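Tyrosinase (Aspergillus oryzae, PDB 6JU5) probably uses a pair of copper ions and O2 to oxidise L-tyrosine and L-dopa to L-dopaquinone, a step of melanin biosynthesis. Local coordinates at residues Asp278-Leu283 against Gln458-Val463. The protein carries 1 engineered substitution. Numbering follows the deposited sequence.
Sequences DSVPTL and QRTKEV
With CG opposite its backbone N (chi1 -179°) and a single bend at chi2 (59°), the side chain of Arg459 leaves its helix and lays the NE/NH1 edge of its guanidinium against the backbone carbonyl of Ser279. Both nitrogens donate to that one oxygen in a side-on grip. The bond from Arg459 NE to Ser279 O, 2.9 Å long, runs nearly in line with the carbonyl, whereas Arg459 NH1, 3.0 Å from Ser279 O, comes in on a lone pair. On the far edge Arg459 NH2 forms a salt bridge with Glu462 OE1 at 3.1 Å, one turn further on, so the flat group is held from two edges. Val463 CG2 sits over one guanidinium face, displaced toward its rim, and also meets Val280 CG2 at 3.6 Å. The other branch of Val280 turns to Thr460, with CG1 at 3.6 Å from OG1, the two side chains crossing roughly at right angles. Leu547 of helix 546-555 touches both valines. Away from the copper site, a side-on, two-nitrogen arginine pairing with one main-chain carbonyl oxygen ties the loop leading into helix 282-292 of the tyrosinase central domain, with Pro281 as its N-cap residue, to the short helix 458-464.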
loop_
_atom_site.group_PDB
_atom_site.type_symbol
_atom_site.label_atom_id
_atom_site.label_comp_id
_atom_site.label_asym_id
_atom_site.label_seq_id
_atom_site.Cartn_x
_atom_site.Cartn_y
_atom_site.Cartn_z
ATOM N N ASP B 278 27.550 -7.520 -2.998
ATOM C CA ASP B 278 26.449 -7.834 -3.905
ATOM C C ASP B 278 25.372 -8.681 -3.244
ATOM O O ASP B 278 25.671 -9.551 -2.415
ATOM C CB ASP B 278 26.992 -8.594 -5.123
ATOM C CG ASP B 278 28.032 -7.786 -5.874
ATOM O OD1 ASP B 278 28.988 -8.379 -6.419
ATOM O OD2 ASP B 278 27.868 -6.547 -5.893
ATOM N N SER B 279 24.106 -8.458 -3.611
ATOM C CA SER B 279 23.032 -9.187 -2.936
ATOM C C SER B 279 22.536 -10.366 -3.772
ATOM O O SER B 279 22.612 -10.390 -5.002
ATOM C CB SER B 279 21.854 -8.271 -2.579
ATOM O OG SER B 279 21.155 -7.890 -3.738
ATOM N N VAL B 280 21.999 -11.363 -3.070
ATOM C CA VAL B 280 21.340 -12.506 -3.699
ATOM C C VAL B 280 20.027 -12.752 -2.975
ATOM O O VAL B 280 20.086 -12.833 -1.743
ATOM C CB VAL B 280 22.210 -13.778 -3.581
ATOM C CG1 VAL B 280 21.449 -14.960 -4.178
ATOM C CG2 VAL B 280 23.575 -13.627 -4.255
ATOM N N PRO B 281 18.864 -12.846 -3.625
ATOM C CA PRO B 281 17.624 -13.111 -2.873
ATOM C C PRO B 281 17.636 -14.513 -2.281
ATOM O O PRO B 281 17.817 -15.492 -3.006
ATOM C CB PRO B 281 16.518 -13.022 -3.919
ATOM C CG PRO B 281 17.147 -12.435 -5.138
ATOM C CD PRO B 281 18.616 -12.741 -5.069
ATOM N N THR B 282 17.479 -14.599 -0.969
ATOM C CA THR B 282 17.501 -15.896 -0.299
ATOM C C THR B 282 16.468 -16.830 -0.896
ATOM O O THR B 282 16.751 -18.021 -1.047
ATOM C CB THR B 282 17.251 -15.658 1.206
ATOM O OG1 THR B 282 18.409 -14.952 1.698
ATOM C CG2 THR B 282 17.112 -16.964 1.968
ATOM N N LEU B 283 15.304 -16.326 -1.293
ATOM C CA LEU B 283 14.286 -17.209 -1.864
ATOM C C LEU B 283 14.767 -17.839 -3.149
ATOM O O LEU B 283 14.452 -19.001 -3.427
ATOM C CB LEU B 283 13.003 -16.404 -2.096
ATOM C CG LEU B 283 11.837 -17.118 -2.782
ATOM C CD1 LEU B 283 11.441 -18.396 -2.038
ATOM C CD2 LEU B 283 10.670 -16.143 -2.883
ATOM N N GLN B 458 21.598 -18.300 -11.787
ATOM C CA GLN B 458 22.603 -17.388 -12.313
ATOM C C GLN B 458 23.159 -16.445 -11.276
ATOM O O GLN B 458 24.367 -16.229 -11.126
ATOM C CB GLN B 458 21.961 -16.631 -13.497
ATOM C CG GLN B 458 21.721 -17.565 -14.686
ATOM C CD GLN B 458 21.397 -16.829 -15.968
ATOM O OE1 GLN B 458 22.266 -16.159 -16.532
ATOM N NE2 GLN B 458 20.169 -16.936 -16.462
ATOM N N ARG B 459 22.290 -15.811 -10.488
ATOM C CA ARG B 459 22.783 -14.797 -9.552
ATOM C C ARG B 459 23.554 -15.435 -8.411
ATOM O O ARG B 459 24.617 -14.949 -8.010
ATOM C CB ARG B 459 21.574 -13.987 -9.082
ATOM C CG ARG B 459 21.918 -12.877 -8.110
ATOM C CD ARG B 459 22.907 -11.911 -8.761
ATOM N NE ARG B 459 23.147 -10.817 -7.819
ATOM C CZ ARG B 459 23.959 -9.794 -8.030
ATOM N NH1 ARG B 459 24.089 -8.870 -7.095
ATOM N NH2 ARG B 459 24.637 -9.721 -9.165
ATOM N N THR B 460 23.038 -16.558 -7.898
ATOM C CA THR B 460 23.740 -17.296 -6.849
ATOM C C THR B 460 25.151 -17.645 -7.299
ATOM O O THR B 460 26.123 -17.372 -6.587
ATOM C CB THR B 460 22.958 -18.555 -6.428
ATOM O OG1 THR B 460 21.681 -18.178 -5.862
ATOM C CG2 THR B 460 23.689 -19.333 -5.348
ATOM N N LYS B 461 25.262 -18.228 -8.491
ATOM C CA LYS B 461 26.579 -18.631 -8.980
ATOM C C LYS B 461 27.482 -17.426 -9.214
ATOM O O LYS B 461 28.667 -17.505 -8.907
ATOM C CB LYS B 461 26.429 -19.468 -10.258
ATOM C CG LYS B 461 25.734 -20.803 -10.002
ATOM C CD LYS B 461 25.958 -21.777 -11.151
ATOM C CE LYS B 461 24.797 -21.781 -12.129
ATOM N NZ LYS B 461 24.853 -22.950 -13.051
ATOM N N GLU B 462 26.923 -16.335 -9.723
ATOM C CA GLU B 462 27.682 -15.111 -10.002
ATOM C C GLU B 462 28.338 -14.575 -8.734
ATOM O O GLU B 462 29.487 -14.125 -8.739
ATOM C CB GLU B 462 26.731 -14.082 -10.601
ATOM C CG GLU B 462 27.310 -12.755 -11.064
ATOM C CD GLU B 462 26.233 -11.930 -11.758
ATOM O OE1 GLU B 462 25.089 -11.916 -11.253
ATOM O OE2 GLU B 462 26.518 -11.326 -12.811
ATOM N N VAL B 463 27.575 -14.597 -7.637
ATOM C CA VAL B 463 28.078 -14.014 -6.385
ATOM C C VAL B 463 28.899 -15.048 -5.638
ATOM O O VAL B 463 30.006 -14.776 -5.154
ATOM C CB VAL B 463 26.917 -13.431 -5.558
ATOM C CG1 VAL B 463 27.414 -12.756 -4.287
ATOM C CG2 VAL B 463 26.158 -12.401 -6.401
#